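Local coordinates for MmcQ/YjbR family DNA-binding protein (Pseudomonas syringae pv. tomato, PDB 3H9X) that is of unknown function but probably binds DNA through a double-wing motif, at residues F31-N36 / D111-T116; H20-F25 / D37-L42; R75-I80 / A102-S107; I46-I51 / K57-I62. All coordinates share one frame; numbering follows the deposited sequence.

Contact 1 of 4, residues F31-N36 / D111-T116; sequences FRHSDN and DSFQLT
His33, just past the end of strand 29-32, sends its imidazole into the last turn of helix 102-115, where it meets Phe113 and Thr116. The ring hangs off the side facing the helix, CG lying opposite the carbonyl carbon (chi1 -62°). NE2 sits over one face of the Phe113 ring, toward its rim, 3.2 Å from Phe113 CE1; the two planes are tilted by 34°, an oblique meeting. At its edge the imidazole meets the threonine hydroxyl, with His33 CE1 3.2 Å from Thr116 OG1. That hydroxyl also bonds back to Ser112 O, at a distance too short to be trusted. Further on, Asn36 ND2 gives a weak hydrogen bond to Thr116 O (3.4 Å), whereas its OD1 takes the firmer bond from Lys38 N. Histidine suits this place, being flat enough to lie against a phenylalanine and polar enough for ND1 to bond weakly to Lys38 O. The chemistry implies that His33 carries the join, packing on both Phe113 and Thr116, with the Asn36 bond a weak addition.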
loop_
_atom_site.group_PDB
_atom_site.type_symbol
_atom_site.label_atom_id
_atom_site.label_comp_id
_atom_site.label_asym_id
_atom_site.label_seq_id
_atom_site.Cartn_x
_atom_site.Cartn_y
_atom_site.Cartn_z
ATOM N N PHE A 31 7.769 -0.791 3.940
ATOM C CA PHE A 31 8.604 0.385 3.762
ATOM C C PHE A 31 8.472 1.230 5.013
ATOM O O PHE A 31 7.375 1.677 5.350
ATOM C CB PHE A 31 8.160 1.188 2.539
ATOM C CG PHE A 31 8.343 0.455 1.246
ATOM C CD1 PHE A 31 7.576 -0.668 0.957
ATOM C CD2 PHE A 31 9.305 0.864 0.327
ATOM C CE1 PHE A 31 7.765 -1.377 -0.220
ATOM C CE2 PHE A 31 9.505 0.163 -0.858
ATOM C CZ PHE A 31 8.731 -0.960 -1.132
ATOM N N ARG A 32 9.580 1.438 5.714
ATOM C CA ARG A 32 9.537 2.237 6.929
ATOM C C ARG A 32 10.639 3.281 6.983
ATOM O O ARG A 32 11.495 3.348 6.100
ATOM C CB ARG A 32 9.637 1.339 8.156
ATOM C CG ARG A 32 10.961 0.631 8.307
ATOM C CD ARG A 32 10.841 -0.840 7.971
ATOM N NE ARG A 32 12.084 -1.539 8.267
ATOM C CZ ARG A 32 12.574 -1.706 9.493
ATOM N NH1 ARG A 32 13.717 -2.353 9.673
ATOM N NH2 ARG A 32 11.915 -1.239 10.540
ATOM N N HIS A 33 10.587 4.111 8.021
ATOM C CA HIS A 33 11.579 5.160 8.232
ATOM C C HIS A 33 12.756 4.581 8.997
ATOM O O HIS A 33 12.596 3.638 9.773
ATOM C CB HIS A 33 11.011 6.319 9.053
ATOM C CG HIS A 33 9.856 7.020 8.412
ATOM N ND1 HIS A 33 8.558 6.568 8.528
ATOM C CD2 HIS A 33 9.799 8.152 7.675
ATOM C CE1 HIS A 33 7.752 7.398 7.891
ATOM N NE2 HIS A 33 8.476 8.369 7.364
ATOM N N SER A 34 13.935 5.157 8.795
ATOM C CA SER A 34 15.125 4.681 9.478
ATOM C C SER A 34 15.100 5.181 10.920
ATOM O O SER A 34 15.751 4.615 11.802
ATOM C CB SER A 34 16.367 5.184 8.747
ATOM O OG SER A 34 17.527 4.528 9.228
ATOM N N ASP A 35 14.318 6.238 11.138
ATOM C CA ASP A 35 14.137 6.881 12.443
ATOM C C ASP A 35 13.404 5.975 13.427
ATOM O O ASP A 35 14.023 5.234 14.188
ATOM C CB ASP A 35 13.326 8.169 12.276
ATOM C CG ASP A 35 13.849 9.041 11.160
ATOM O OD1 ASP A 35 15.005 9.501 11.271
ATOM O OD2 ASP A 35 13.114 9.265 10.170
ATOM N N ASN A 36 12.075 6.051 13.395
ATOM C CA ASN A 36 11.217 5.270 14.279
ATOM C C ASN A 36 10.840 3.878 13.781
ATOM O O ASN A 36 10.087 3.162 14.442
ATOM C CB ASN A 36 9.934 6.042 14.564
ATOM C CG ASN A 36 9.265 6.528 13.306
ATOM O OD1 ASN A 36 9.089 5.769 12.357
ATOM N ND2 ASN A 36 8.883 7.800 13.292
ATOM N N ASP A 111 1.319 11.081 1.808
ATOM C CA ASP A 111 0.486 11.244 2.985
ATOM C C ASP A 111 0.813 10.201 4.060
ATOM O O ASP A 111 0.928 10.543 5.234
ATOM C CB ASP A 111 -0.982 11.165 2.579
ATOM C CG ASP A 111 -1.471 12.452 1.947
ATOM O OD1 ASP A 111 -0.680 13.133 1.249
ATOM O OD2 ASP A 111 -2.658 12.782 2.135
ATOM N N SER A 112 0.966 8.936 3.661
ATOM C CA SER A 112 1.290 7.845 4.590
ATOM C C SER A 112 2.679 8.062 5.178
ATOM O O SER A 112 2.927 7.744 6.341
ATOM C CB SER A 112 1.235 6.498 3.854
ATOM O OG SER A 112 1.462 5.417 4.715
ATOM N N PHE A 113 3.581 8.610 4.367
ATOM C CA PHE A 113 4.953 8.890 4.790
ATOM C C PHE A 113 4.965 9.959 5.895
ATOM O O PHE A 113 5.559 9.751 6.946
ATOM C CB PHE A 113 5.783 9.375 3.600
ATOM C CG PHE A 113 7.259 9.452 3.880
ATOM C CD1 PHE A 113 8.018 8.299 4.019
ATOM C CD2 PHE A 113 7.890 10.679 4.028
ATOM C CE1 PHE A 113 9.383 8.370 4.300
ATOM C CE2 PHE A 113 9.251 10.755 4.311
ATOM C CZ PHE A 113 9.993 9.597 4.447
ATOM N N GLN A 114 4.304 11.091 5.644
ATOM C CA GLN A 114 4.216 12.185 6.606
ATOM C C GLN A 114 3.416 11.829 7.851
ATOM O O GLN A 114 3.660 12.366 8.916
ATOM C CB GLN A 114 3.569 13.423 5.971
ATOM C CG GLN A 114 4.387 14.149 4.912
ATOM C CD GLN A 114 5.777 14.519 5.389
ATOM O OE1 GLN A 114 5.945 15.137 6.440
ATOM N NE2 GLN A 114 6.784 14.137 4.615
ATOM N N LEU A 115 2.441 10.943 7.703
ATOM C CA LEU A 115 1.584 10.530 8.812
ATOM C C LEU A 115 2.354 9.653 9.795
ATOM O O LEU A 115 1.925 9.439 10.929
ATOM C CB LEU A 115 0.380 9.746 8.272
ATOM C CG LEU A 115 -1.009 10.011 8.851
ATOM C CD1 LEU A 115 -0.985 9.874 10.379
ATOM C CD2 LEU A 115 -1.448 11.401 8.444
ATOM N N THR A 116 3.503 9.163 9.346
ATOM C CA THR A 116 4.335 8.274 10.146
ATOM C C THR A 116 5.753 8.795 10.357
ATOM O O THR A 116 6.640 8.056 10.779
ATOM C CB THR A 116 4.391 6.887 9.480
ATOM O OG1 THR A 116 4.620 7.049 8.079
ATOM C CG2 THR A 116 3.080 6.150 9.682
#

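Contact 2 of 4, residues H20-F25 / D37-L42; sequences HPWEKF and DKWYAL
Trp22 and Trp39 meet although their backbones run far apart: the CA of Trp22 and the CA of Trp39 are 14.1 Å distant, and long side chains span the gap. Segment 20-25 is irregular loop, while residues 39-42 are strand, interrupted by a classic beta bulge in which Tyr40 and Ala41 both face Phe31. The bulge shifts the alternation of side chains, and Trp39 and Leu42, three positions apart, come out on the same face of the sheet. Trp22 meets both. Its six-membered ring leads with CH2, which lies 3.5 Å from Trp39 CH2; the benzo rings are steeply inclined, at 75°, with centroids 5.6 Å apart, an oblique meeting. At the neighbouring corner Trp22 CZ3 touches the Leu42 branch at CD2 (4.1 Å). Pro21 adds a light brush, CG to Trp39 CZ2 at 4.3 Å, while its own CB lies over one face of the Trp22 indole. Tryptophan suits both places because its long, wide side chain spans the separation, and proline stiffens the loop beside it. Val30 touches both indoles, and Met86 borders Trp39 and Leu42. The arrangement is that of an aromatic cluster by which a loop is laid over one face of an antiparallel sheet, here beside one of its edge strands, 29-32.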
loop_
_atom_site.group_PDB
_atom_site.type_symbol
_atom_site.label_atom_id
_atom_site.label_comp_id
_atom_site.label_asym_id
_atom_site.label_seq_id
_atom_site.Cartn_x
_atom_site.Cartn_y
_atom_site.Cartn_z
ATOM N N HIS A 20 11.683 -7.281 4.136
ATOM C CA HIS A 20 10.853 -8.470 4.011
ATOM C C HIS A 20 10.849 -9.192 5.334
ATOM O O HIS A 20 11.635 -10.114 5.553
ATOM C CB HIS A 20 11.409 -9.377 2.917
ATOM C CG HIS A 20 11.645 -8.666 1.625
ATOM N ND1 HIS A 20 10.621 -8.297 0.782
ATOM C CD2 HIS A 20 12.778 -8.163 1.081
ATOM C CE1 HIS A 20 11.110 -7.595 -0.223
ATOM N NE2 HIS A 20 12.418 -7.499 -0.065
ATOM N N PRO A 21 9.958 -8.778 6.242
ATOM C CA PRO A 21 9.825 -9.363 7.574
ATOM C C PRO A 21 9.391 -10.812 7.604
ATOM O O PRO A 21 9.861 -11.577 8.437
ATOM C CB PRO A 21 8.790 -8.466 8.242
ATOM C CG PRO A 21 8.967 -7.165 7.550
ATOM C CD PRO A 21 9.099 -7.593 6.116
ATOM N N TRP A 22 8.477 -11.171 6.706
ATOM C CA TRP A 22 7.929 -12.526 6.631
ATOM C C TRP A 22 8.737 -13.479 5.778
ATOM O O TRP A 22 8.910 -13.270 4.585
ATOM C CB TRP A 22 6.503 -12.486 6.084
ATOM C CG TRP A 22 5.583 -11.678 6.917
ATOM C CD1 TRP A 22 4.903 -12.086 8.029
ATOM C CD2 TRP A 22 5.271 -10.297 6.738
ATOM N NE1 TRP A 22 4.179 -11.038 8.553
ATOM C CE2 TRP A 22 4.385 -9.927 7.773
ATOM C CE3 TRP A 22 5.646 -9.329 5.793
ATOM C CZ2 TRP A 22 3.882 -8.637 7.900
ATOM C CZ3 TRP A 22 5.143 -8.044 5.924
ATOM C CH2 TRP A 22 4.268 -7.715 6.965
ATOM N N GLU A 23 9.210 -14.544 6.401
ATOM C CA GLU A 23 9.997 -15.547 5.714
ATOM C C GLU A 23 9.089 -16.343 4.796
ATOM O O GLU A 23 9.459 -16.686 3.678
ATOM C CB GLU A 23 10.651 -16.475 6.745
ATOM C CG GLU A 23 9.661 -17.187 7.700
ATOM C CD GLU A 23 9.010 -16.272 8.758
ATOM O OE1 GLU A 23 9.693 -15.887 9.738
ATOM O OE2 GLU A 23 7.810 -15.942 8.606
ATOM N N LYS A 24 7.891 -16.627 5.291
ATOM C CA LYS A 24 6.890 -17.397 4.560
ATOM C C LYS A 24 6.415 -16.695 3.293
ATOM O O LYS A 24 6.029 -17.348 2.325
ATOM C CB LYS A 24 5.694 -17.684 5.481
ATOM C CG LYS A 24 5.963 -18.722 6.578
ATOM C CD LYS A 24 5.015 -18.562 7.781
ATOM C CE LYS A 24 3.519 -18.608 7.409
ATOM N NZ LYS A 24 2.996 -19.969 7.049
ATOM N N PHE A 25 6.446 -15.364 3.303
ATOM C CA PHE A 25 6.012 -14.583 2.151
ATOM C C PHE A 25 7.111 -13.672 1.617
ATOM O O PHE A 25 7.215 -12.517 2.024
ATOM C CB PHE A 25 4.792 -13.744 2.516
ATOM C CG PHE A 25 3.646 -14.550 3.036
ATOM C CD1 PHE A 25 3.613 -14.959 4.363
ATOM C CD2 PHE A 25 2.613 -14.932 2.194
ATOM C CE1 PHE A 25 2.565 -15.736 4.840
ATOM C CE2 PHE A 25 1.562 -15.707 2.661
ATOM C CZ PHE A 25 1.539 -16.111 3.984
ATOM N N ASP A 37 11.349 3.490 12.622
ATOM C CA ASP A 37 11.039 2.175 12.079
ATOM C C ASP A 37 9.528 1.999 11.858
ATOM O O ASP A 37 9.010 0.878 11.892
ATOM C CB ASP A 37 11.558 1.085 13.027
ATOM C CG ASP A 37 13.070 1.147 13.238
ATOM O OD1 ASP A 37 13.586 0.366 14.072
ATOM O OD2 ASP A 37 13.750 1.969 12.575
ATOM N N LYS A 38 8.820 3.101 11.629
ATOM C CA LYS A 38 7.383 3.022 11.397
ATOM C C LYS A 38 7.058 2.744 9.931
ATOM O O LYS A 38 7.568 3.412 9.025
ATOM C CB LYS A 38 6.680 4.308 11.850
ATOM C CG LYS A 38 6.683 4.519 13.351
ATOM C CD LYS A 38 5.722 5.614 13.768
ATOM C CE LYS A 38 5.709 5.763 15.284
ATOM N NZ LYS A 38 4.556 6.567 15.798
ATOM N N TRP A 39 6.207 1.744 9.714
ATOM C CA TRP A 39 5.784 1.336 8.379
ATOM C C TRP A 39 4.896 2.406 7.791
ATOM O O TRP A 39 4.022 2.920 8.481
ATOM C CB TRP A 39 4.970 0.045 8.448
ATOM C CG TRP A 39 5.707 -1.143 8.965
ATOM C CD1 TRP A 39 6.970 -1.170 9.505
ATOM C CD2 TRP A 39 5.236 -2.490 8.978
ATOM N NE1 TRP A 39 7.308 -2.450 9.845
ATOM C CE2 TRP A 39 6.262 -3.284 9.534
ATOM C CE3 TRP A 39 4.044 -3.112 8.570
ATOM C CZ2 TRP A 39 6.132 -4.666 9.697
ATOM C CZ3 TRP A 39 3.919 -4.484 8.730
ATOM C CH2 TRP A 39 4.956 -5.244 9.289
ATOM N N TYR A 40 5.108 2.739 6.522
ATOM C CA TYR A 40 4.277 3.739 5.866
ATOM C C TYR A 40 3.761 3.191 4.538
ATOM O O TYR A 40 3.031 3.858 3.825
ATOM C CB TYR A 40 5.074 5.047 5.678
ATOM C CG TYR A 40 6.188 5.005 4.645
ATOM C CD1 TYR A 40 5.908 5.156 3.285
ATOM C CD2 TYR A 40 7.518 4.817 5.025
ATOM C CE1 TYR A 40 6.925 5.119 2.321
ATOM C CE2 TYR A 40 8.546 4.777 4.064
ATOM C CZ TYR A 40 8.236 4.927 2.710
ATOM O OH TYR A 40 9.220 4.865 1.742
ATOM N N ALA A 41 4.136 1.950 4.249
ATOM C CA ALA A 41 3.763 1.265 3.019
ATOM C C ALA A 41 3.946 -0.256 3.154
ATOM O O ALA A 41 5.002 -0.727 3.586
ATOM C CB ALA A 41 4.614 1.788 1.869
ATOM N N LEU A 42 2.910 -1.011 2.783
ATOM C CA LEU A 42 2.926 -2.475 2.845
ATOM C C LEU A 42 2.587 -3.048 1.463
ATOM O O LEU A 42 1.439 -2.987 1.011
ATOM C CB LEU A 42 1.882 -2.978 3.843
ATOM C CG LEU A 42 2.136 -4.233 4.692
ATOM C CD1 LEU A 42 0.785 -4.750 5.158
ATOM C CD2 LEU A 42 2.868 -5.314 3.925
#

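Contact 3 of 4, residues R75-I80 / A102-S107; sequences RKKPGI and AKEIHS
Lys77 and Glu104 make the whole of this contact, reaching for each other from opposite directions across the surface, their CA atoms 11.1 Å apart. Lys77 holds its chain extended beyond CG, so that NZ reaches well out toward the start of helix 102-115. Glu104 leaves the helix with CG opposite its backbone N (chi1 177°) and then bends at chi2 (67°). The resulting salt bridge joins Lys77 NZ to Glu104 OE1 at 3.3 Å; it is lopsided, since OE2 stands 4.1 Å from the same NZ. Each residue suits its place: a long flexible amine can span the gap from a loop, and a glutamate tolerates both helix and solvent. Lys77 also begins a type II beta turn ending at Ile80, in which Gly79 adopts the positive phi (101°) that a side chain would resist. Ile80 and Ile105, one from each segment, both touch Leu100. Because it lies at the surface, the pair is probably screened by water, implying a modest electrostatic tie between loop and helix.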
loop_
_atom_site.group_PDB
_atom_site.type_symbol
_atom_site.label_atom_id
_atom_site.label_comp_id
_atom_site.label_asym_id
_atom_site.label_seq_id
_atom_site.Cartn_x
_atom_site.Cartn_y
_atom_site.Cartn_z
ATOM N N ARG A 75 -12.091 4.988 0.240
ATOM C CA ARG A 75 -12.615 3.654 -0.074
ATOM C C ARG A 75 -13.715 3.645 -1.112
ATOM O O ARG A 75 -14.012 2.601 -1.680
ATOM C CB ARG A 75 -13.132 2.969 1.195
ATOM C CG ARG A 75 -12.036 2.375 2.060
ATOM C CD ARG A 75 -12.546 1.887 3.411
ATOM N NE ARG A 75 -13.568 0.849 3.317
ATOM C CZ ARG A 75 -14.109 0.248 4.372
ATOM N NH1 ARG A 75 -13.722 0.573 5.596
ATOM N NH2 ARG A 75 -15.052 -0.665 4.204
ATOM N N LYS A 76 -14.316 4.809 -1.347
ATOM C CA LYS A 76 -15.395 4.959 -2.320
ATOM C C LYS A 76 -14.828 5.062 -3.734
ATOM O O LYS A 76 -15.537 4.836 -4.720
ATOM C CB LYS A 76 -16.238 6.209 -2.000
ATOM C CG LYS A 76 -17.553 5.924 -1.243
ATOM C CD LYS A 76 -18.061 7.132 -0.434
ATOM C CE LYS A 76 -18.235 8.396 -1.284
ATOM N NZ LYS A 76 -18.351 9.639 -0.418
ATOM N N LYS A 77 -13.551 5.412 -3.839
ATOM C CA LYS A 77 -12.943 5.509 -5.155
ATOM C C LYS A 77 -12.716 4.111 -5.709
ATOM O O LYS A 77 -12.679 3.123 -4.961
ATOM C CB LYS A 77 -11.604 6.260 -5.109
ATOM C CG LYS A 77 -11.753 7.744 -4.980
ATOM C CD LYS A 77 -10.439 8.456 -5.156
ATOM C CE LYS A 77 -10.653 9.958 -5.074
ATOM N NZ LYS A 77 -9.393 10.702 -5.339
ATOM N N PRO A 78 -12.610 4.010 -7.042
ATOM C CA PRO A 78 -12.379 2.720 -7.678
ATOM C C PRO A 78 -10.900 2.406 -7.564
ATOM O O PRO A 78 -10.050 3.259 -7.844
ATOM C CB PRO A 78 -12.834 2.962 -9.112
ATOM C CG PRO A 78 -12.546 4.419 -9.314
ATOM C CD PRO A 78 -13.030 5.018 -8.032
ATOM N N GLY A 79 -10.599 1.187 -7.126
ATOM C CA GLY A 79 -9.211 0.777 -6.978
ATOM C C GLY A 79 -8.704 0.817 -5.545
ATOM O O GLY A 79 -7.619 0.307 -5.254
ATOM N N ILE A 80 -9.489 1.431 -4.661
ATOM C CA ILE A 80 -9.155 1.551 -3.248
ATOM C C ILE A 80 -10.146 0.684 -2.489
ATOM O O ILE A 80 -11.354 0.796 -2.677
ATOM C CB ILE A 80 -9.262 3.012 -2.781
ATOM C CG1 ILE A 80 -8.262 3.864 -3.568
ATOM C CG2 ILE A 80 -8.989 3.110 -1.297
ATOM C CD1 ILE A 80 -8.433 5.354 -3.406
ATOM N N ALA A 102 -1.221 6.840 -10.980
ATOM C CA ALA A 102 0.101 6.931 -10.357
ATOM C C ALA A 102 0.232 8.270 -9.623
ATOM O O ALA A 102 0.799 8.320 -8.526
ATOM C CB ALA A 102 1.204 6.802 -11.416
ATOM N N LYS A 103 -0.296 9.357 -10.198
ATOM C CA LYS A 103 -0.186 10.653 -9.518
ATOM C C LYS A 103 -0.916 10.602 -8.184
ATOM O O LYS A 103 -0.337 10.946 -7.149
ATOM C CB LYS A 103 -0.756 11.795 -10.372
ATOM C CG LYS A 103 -0.386 13.198 -9.841
ATOM C CD LYS A 103 -1.141 14.324 -10.581
ATOM C CE LYS A 103 -2.620 14.344 -10.163
ATOM N NZ LYS A 103 -3.539 15.201 -11.006
ATOM N N GLU A 104 -2.182 10.178 -8.215
ATOM C CA GLU A 104 -3.008 10.070 -7.004
ATOM C C GLU A 104 -2.342 9.107 -6.015
ATOM O O GLU A 104 -2.402 9.307 -4.805
ATOM C CB GLU A 104 -4.398 9.556 -7.361
ATOM C CG GLU A 104 -5.326 9.342 -6.163
ATOM C CD GLU A 104 -5.715 10.636 -5.445
ATOM O OE1 GLU A 104 -6.318 11.538 -6.115
ATOM O OE2 GLU A 104 -5.430 10.743 -4.210
ATOM N N ILE A 105 -1.708 8.060 -6.540
ATOM C CA ILE A 105 -1.014 7.117 -5.688
ATOM C C ILE A 105 0.221 7.766 -5.060
ATOM O O ILE A 105 0.478 7.572 -3.878
ATOM C CB ILE A 105 -0.561 5.865 -6.471
ATOM C CG1 ILE A 105 -1.774 5.021 -6.865
ATOM C CG2 ILE A 105 0.409 5.046 -5.629
ATOM C CD1 ILE A 105 -1.446 3.865 -7.788
ATOM N N HIS A 106 0.993 8.526 -5.835
ATOM C CA HIS A 106 2.199 9.168 -5.290
ATOM C C HIS A 106 1.884 10.063 -4.112
ATOM O O HIS A 106 2.639 10.094 -3.138
ATOM C CB HIS A 106 2.914 9.994 -6.361
ATOM C CG HIS A 106 3.559 9.164 -7.421
ATOM N ND1 HIS A 106 3.866 9.657 -8.669
ATOM C CD2 HIS A 106 3.900 7.853 -7.436
ATOM C CE1 HIS A 106 4.360 8.684 -9.413
ATOM N NE2 HIS A 106 4.391 7.580 -8.689
ATOM N N SER A 107 0.774 10.793 -4.203
ATOM C CA SER A 107 0.377 11.692 -3.129
ATOM C C SER A 107 -0.022 10.893 -1.892
ATOM O O SER A 107 0.328 11.275 -0.769
ATOM C CB SER A 107 -0.771 12.599 -3.583
ATOM O OG SER A 107 -1.896 11.847 -3.986
#

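Contact 4 of 4, residues I46-I51 / K57-I62; sequences IPAEKI and KRVDVI
Ile46 and Val59 form a hydrogen-bonded antiparallel pair, Ile46 N to Val59 O at 2.8 Å and Val59 N to Ile46 O at 2.7 Å. Their side chains rise on one face of the sheet. There Val59 straddles two neighbours: CG2 nestles against Ile46 CG1 (3.7 Å), while CG1 abuts the small methyl of Ala48, CB, at 4.0 Å. That methyl fits between Val59 CG1 and the Lys57 chain, 3.6 Å from Lys57 CG, and Ala48 N bonds to Lys57 O. Further along, Val61 is a forked bump between two isoleucines, CG2 toward Ile46 CD1 (4.1 Å) and CG1 toward Ile51 CD1 (4.3 Å). Arg58, folded at chi2 and chi3, lies side by side with Pro47, which sits over one face of its guanidinium, NH1 3.7 Å from Pro47 CG, and NH2 is held by Asp45. Proline is well placed in a non-hydrogen-bonded pair, where no N-H is needed across the strands. This is the loop end of the beta hairpin of strands 39-47 and 58-65, before the 3-10 turn 48-50.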
loop_
_atom_site.group_PDB
_atom_site.type_symbol
_atom_site.label_atom_id
_atom_site.label_comp_id
_atom_site.label_asym_id
_atom_site.label_seq_id
_atom_site.Cartn_x
_atom_site.Cartn_y
_atom_site.Cartn_z
ATOM N N ILE A 46 -1.564 -10.762 -3.100
ATOM C CA ILE A 46 -2.627 -11.562 -2.485
ATOM C C ILE A 46 -3.702 -12.076 -3.434
ATOM O O ILE A 46 -3.819 -11.615 -4.573
ATOM C CB ILE A 46 -3.362 -10.762 -1.377
ATOM C CG1 ILE A 46 -4.030 -9.527 -1.991
ATOM C CG2 ILE A 46 -2.384 -10.360 -0.292
ATOM C CD1 ILE A 46 -5.001 -8.814 -1.077
ATOM N N PRO A 47 -4.501 -13.058 -2.973
ATOM C CA PRO A 47 -5.578 -13.622 -3.789
ATOM C C PRO A 47 -6.661 -12.545 -3.968
ATOM O O PRO A 47 -7.132 -11.970 -2.993
ATOM C CB PRO A 47 -6.068 -14.795 -2.942
ATOM C CG PRO A 47 -4.843 -15.213 -2.199
ATOM C CD PRO A 47 -4.279 -13.891 -1.772
ATOM N N ALA A 48 -7.045 -12.268 -5.208
ATOM C CA ALA A 48 -8.049 -11.254 -5.479
ATOM C C ALA A 48 -9.231 -11.322 -4.504
ATOM O O ALA A 48 -9.702 -10.285 -4.012
ATOM C CB ALA A 48 -8.537 -11.383 -6.917
ATOM N N GLU A 49 -9.685 -12.543 -4.209
ATOM C CA GLU A 49 -10.826 -12.780 -3.306
ATOM C C GLU A 49 -10.718 -12.083 -1.935
ATOM O O GLU A 49 -11.686 -11.474 -1.485
ATOM C CB GLU A 49 -11.031 -14.293 -3.102
ATOM C CG GLU A 49 -9.896 -14.979 -2.331
ATOM C CD GLU A 49 -10.365 -16.199 -1.513
ATOM O OE1 GLU A 49 -11.366 -16.070 -0.744
ATOM O OE2 GLU A 49 -9.710 -17.279 -1.614
ATOM N N LYS A 50 -9.553 -12.176 -1.286
ATOM C CA LYS A 50 -9.309 -11.549 0.019
ATOM C C LYS A 50 -9.750 -10.067 0.140
ATOM O O LYS A 50 -9.908 -9.560 1.265
ATOM C CB LYS A 50 -7.824 -11.641 0.397
ATOM C CG LYS A 50 -7.328 -13.035 0.801
ATOM C CD LYS A 50 -7.720 -13.360 2.246
ATOM C CE LYS A 50 -7.240 -14.755 2.706
ATOM N NZ LYS A 50 -7.989 -15.867 2.032
ATOM N N ILE A 51 -9.915 -9.359 -0.985
ATOM C CA ILE A 51 -10.374 -7.959 -0.924
ATOM C C ILE A 51 -11.622 -7.710 -1.765
ATOM O O ILE A 51 -11.832 -6.599 -2.284
ATOM C CB ILE A 51 -9.307 -6.914 -1.368
ATOM C CG1 ILE A 51 -8.944 -7.114 -2.847
ATOM C CG2 ILE A 51 -8.110 -6.977 -0.434
ATOM C CD1 ILE A 51 -8.142 -5.945 -3.429
ATOM N N LYS A 57 -7.784 -15.240 -9.349
ATOM C CA LYS A 57 -6.538 -14.611 -9.724
ATOM C C LYS A 57 -5.877 -13.917 -8.538
ATOM O O LYS A 57 -6.541 -13.632 -7.552
ATOM C CB LYS A 57 -6.821 -13.573 -10.792
ATOM C CG LYS A 57 -7.701 -12.474 -10.289
ATOM C CD LYS A 57 -7.517 -11.231 -11.155
ATOM C CE LYS A 57 -8.373 -10.077 -10.610
ATOM N NZ LYS A 57 -8.043 -8.738 -11.221
ATOM N N ARG A 58 -4.575 -13.646 -8.638
ATOM C CA ARG A 58 -3.862 -12.934 -7.578
ATOM C C ARG A 58 -3.825 -11.438 -7.978
ATOM O O ARG A 58 -4.093 -11.079 -9.139
ATOM C CB ARG A 58 -2.406 -13.417 -7.451
ATOM C CG ARG A 58 -2.099 -14.899 -7.704
ATOM C CD ARG A 58 -2.002 -15.680 -6.423
ATOM N NE ARG A 58 -1.289 -14.928 -5.405
ATOM C CZ ARG A 58 -1.161 -15.328 -4.141
ATOM N NH1 ARG A 58 -1.696 -16.477 -3.736
ATOM N NH2 ARG A 58 -0.499 -14.582 -3.268
ATOM N N VAL A 59 -3.478 -10.581 -7.013
ATOM C CA VAL A 59 -3.348 -9.128 -7.233
ATOM C C VAL A 59 -2.196 -8.540 -6.382
ATOM O O VAL A 59 -1.839 -9.088 -5.334
ATOM C CB VAL A 59 -4.652 -8.351 -6.865
ATOM C CG1 VAL A 59 -5.761 -8.678 -7.852
ATOM C CG2 VAL A 59 -5.092 -8.691 -5.453
ATOM N N ASP A 60 -1.595 -7.448 -6.840
ATOM C CA ASP A 60 -0.541 -6.804 -6.065
ATOM C C ASP A 60 -1.133 -5.522 -5.522
ATOM O O ASP A 60 -1.621 -4.691 -6.285
ATOM C CB ASP A 60 0.684 -6.493 -6.926
ATOM C CG ASP A 60 1.724 -7.600 -6.883
ATOM O OD1 ASP A 60 1.361 -8.738 -6.493
ATOM O OD2 ASP A 60 2.896 -7.328 -7.246
ATOM N N VAL A 61 -1.084 -5.366 -4.201
ATOM C CA VAL A 61 -1.652 -4.198 -3.532
ATOM C C VAL A 61 -0.657 -3.557 -2.560
ATOM O O VAL A 61 0.296 -4.195 -2.132
ATOM C CB VAL A 61 -2.974 -4.602 -2.761
ATOM C CG1 VAL A 61 -3.878 -5.397 -3.683
ATOM C CG2 VAL A 61 -2.651 -5.441 -1.513
ATOM N N ILE A 62 -0.866 -2.283 -2.245
ATOM C CA ILE A 62 -0.022 -1.607 -1.274
ATOM C C ILE A 62 -0.943 -1.002 -0.235
ATOM O O ILE A 62 -2.019 -0.487 -0.557
ATOM C CB ILE A 62 0.819 -0.465 -1.853
ATOM C CG1 ILE A 62 -0.070 0.474 -2.648
ATOM C CG2 ILE A 62 1.982 -1.030 -2.643
ATOM C CD1 ILE A 62 0.584 1.763 -3.014
#

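In the fold
The antiparallel sheet and helix 102-115 organise all four contacts. Contacts 1 and 2, centres about 13 Å apart, interlock: Phe31 O bonds to Tyr40 N, and Ser112 OG lies close to Tyr40 O, probably hydrogen-bonded though the modelled distance is doubtfully short. Strand 39-47 leads from contact 2 to contact 4, centres about 17 Å apart, where Leu42 O packs on Ile62 CB. Helix 102-115 serves contact 1 near its end and contact 3 at its start, about 19 Å between centres. Contact 3 meets contact 4 through Ile105 CG2 against Ile62 CD1. Contacts 1 and 4, centres about 24 Å apart, lie on opposite sides of the chain's centre. The DNA-binding surface cannot be placed from these contacts.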